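Titin (PDB 2A38) forms the giant elastic filament of the muscle sarcomere, its two N-terminal immunoglobulin domains probably serving to fix it at the Z-disc. Local coordinates at residues A[12-17]-A[91-96]. Sequence-based numbering, arbitrary orientation.
Sequences LQSVVV and STAELL
Val15 O and Leu96 N meet at the flat peptide groups that carry this contact; the donor N lies 17° out of the plane of the Val15 carbonyl, and the hydrogen bond is 2.9 Å long. On one face of the paired strands Val15 lies beside Leu95, on the other Val16 lies beside Leu96, and between the strands Val15 N donates a hydrogen bond to Glu94 O and Val17 N one to Leu96 O, making a short parallel pairing. On the inner face Leu95 CD1 touches Val15 CG1 at 3.6 Å and also reaches Val17 CG1, while Phe25 of the opposing sheet packs against Val15 and Leu95. Beta-branched valines suit this extended backbone, and the longer leucine spans two of them. The outer face is more open: Val16 CG2 lies alongside Leu96 CD2, 3.7 Å away.

Before residue 15 the backbones no longer pair directly, and serines take over. Ser14 OG accepts a hydrogen bond from Glu94 N at 3.0 Å, standing in for a backbone carbonyl. A water bridges Leu12 O and Thr92 O, donating to both. Small Ala93 lets the chain come close, its CB 3.6 Å from Leu12 CB. Ser91 has OG anti to its own N (chi1 -174°), which carries the hydroxyl across to accept a hydrogen bond from Leu12 N at 3.2 Å, almost straight (177°). Replacing Ser91 with an alanine would probably leave the Leu12 amide without this acceptor and the start of the segment less firmly placed.

This is the A'-G pairing of an I-set immunoglobulin domain, in which the chain, after its first strand 4-8 has paired in the other sheet, crosses over so that strand 15-18 (A') runs parallel to the last strand, 87-98 (G). Backbone hydrogen bonds, serine hydroxyls and a water thus tie the two together, while aliphatic side chains on the inner face join them to the sandwich core.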
loop_
_atom_site.group_PDB
_atom_site.type_symbol
_atom_site.label_atom_id
_atom_site.label_comp_id
_atom_site.label_asym_id
_atom_site.label_seq_id
_atom_site.Cartn_x
_atom_site.Cartn_y
_atom_site.Cartn_z
ATOM N N LEU A 12 -21.812 -4.611 15.437
ATOM C CA LEU A 12 -20.597 -4.292 14.714
ATOM C C LEU A 12 -19.444 -4.523 15.674
ATOM O O LEU A 12 -19.562 -4.219 16.864
ATOM C CB LEU A 12 -20.580 -2.826 14.292
ATOM C CG LEU A 12 -21.590 -2.366 13.259
ATOM C CD1 LEU A 12 -21.332 -0.916 12.928
ATOM C CD2 LEU A 12 -21.476 -3.228 12.025
ATOM N N GLN A 13 -18.342 -5.064 15.162
ATOM C CA GLN A 13 -17.162 -5.301 15.986
ATOM C C GLN A 13 -16.044 -4.362 15.539
ATOM O O GLN A 13 -15.742 -4.260 14.349
ATOM C CB GLN A 13 -16.700 -6.763 15.873
ATOM C CG GLN A 13 -17.593 -7.783 16.596
ATOM C CD GLN A 13 -17.671 -7.566 18.120
ATOM O OE1 GLN A 13 -16.655 -7.595 18.827
ATOM N NE2 GLN A 13 -18.885 -7.358 18.625
ATOM N N SER A 14 -15.452 -3.652 16.492
ATOM C CA SER A 14 -14.358 -2.746 16.175
ATOM C C SER A 14 -13.254 -3.571 15.535
ATOM O O SER A 14 -13.075 -4.743 15.869
ATOM C CB SER A 14 -13.833 -2.074 17.442
ATOM O OG SER A 14 -14.763 -1.121 17.926
ATOM N N VAL A 15 -12.512 -2.964 14.615
ATOM C CA VAL A 15 -11.451 -3.688 13.939
ATOM C C VAL A 15 -10.200 -2.859 13.641
ATOM O O VAL A 15 -10.274 -1.680 13.285
ATOM C CB VAL A 15 -11.979 -4.300 12.620
ATOM C CG1 VAL A 15 -12.398 -3.199 11.673
ATOM C CG2 VAL A 15 -10.920 -5.181 11.992
ATOM N N VAL A 16 -9.046 -3.490 13.825
ATOM C CA VAL A 16 -7.765 -2.859 13.543
ATOM C C VAL A 16 -7.295 -3.482 12.242
ATOM O O VAL A 16 -7.007 -4.678 12.180
ATOM C CB VAL A 16 -6.716 -3.150 14.629
ATOM C CG1 VAL A 16 -5.395 -2.482 14.263
ATOM C CG2 VAL A 16 -7.210 -2.645 15.968
ATOM N N VAL A 17 -7.240 -2.671 11.198
ATOM C CA VAL A 17 -6.821 -3.161 9.902
ATOM C C VAL A 17 -5.510 -2.514 9.454
ATOM O O VAL A 17 -5.200 -1.374 9.804
ATOM C CB VAL A 17 -7.926 -2.916 8.840
ATOM C CG1 VAL A 17 -8.091 -1.428 8.583
ATOM C CG2 VAL A 17 -7.588 -3.651 7.560
ATOM N N SER A 91 -25.876 0.735 15.880
ATOM C CA SER A 91 -24.743 -0.050 16.348
ATOM C C SER A 91 -23.523 0.717 15.874
ATOM O O SER A 91 -23.433 1.061 14.707
ATOM C CB SER A 91 -24.762 -1.438 15.721
ATOM O OG SER A 91 -23.737 -2.256 16.264
ATOM N N THR A 92 -22.591 1.005 16.775
ATOM C CA THR A 92 -21.398 1.758 16.412
ATOM C C THR A 92 -20.111 1.034 16.805
ATOM O O THR A 92 -20.021 0.438 17.882
ATOM C CB THR A 92 -21.423 3.160 17.069
ATOM O OG1 THR A 92 -22.504 3.927 16.518
ATOM C CG2 THR A 92 -20.118 3.905 16.827
ATOM N N ALA A 93 -19.122 1.085 15.912
ATOM C CA ALA A 93 -17.819 0.457 16.138
ATOM C C ALA A 93 -16.731 1.390 15.631
ATOM O O ALA A 93 -17.008 2.358 14.929
ATOM C CB ALA A 93 -17.733 -0.885 15.408
ATOM N N GLU A 94 -15.488 1.095 15.977
ATOM C CA GLU A 94 -14.391 1.942 15.544
ATOM C C GLU A 94 -13.431 1.209 14.616
ATOM O O GLU A 94 -13.154 0.021 14.795
ATOM C CB GLU A 94 -13.634 2.462 16.761
ATOM C CG GLU A 94 -12.572 3.479 16.423
ATOM C CD GLU A 94 -11.531 3.621 17.526
ATOM O OE1 GLU A 94 -11.927 3.853 18.694
ATOM O OE2 GLU A 94 -10.315 3.498 17.223
ATOM N N LEU A 95 -12.943 1.919 13.606
ATOM C CA LEU A 95 -11.991 1.346 12.665
ATOM C C LEU A 95 -10.615 1.964 12.937
ATOM O O LEU A 95 -10.446 3.180 12.857
ATOM C CB LEU A 95 -12.415 1.637 11.221
ATOM C CG LEU A 95 -11.388 1.287 10.134
ATOM C CD1 LEU A 95 -11.089 -0.198 10.163
ATOM C CD2 LEU A 95 -11.915 1.691 8.769
ATOM N N LEU A 96 -9.646 1.123 13.284
ATOM C CA LEU A 96 -8.290 1.584 13.558
ATOM C C LEU A 96 -7.368 1.062 12.468
ATOM O O LEU A 96 -7.246 -0.147 12.278
ATOM C CB LEU A 96 -7.825 1.074 14.920
ATOM C CG LEU A 96 -6.353 1.332 15.246
ATOM C CD1 LEU A 96 -6.055 2.822 15.116
ATOM C CD2 LEU A 96 -6.037 0.822 16.654
HETATM O O HOH W 1 -20.747 -2.085 18.224
#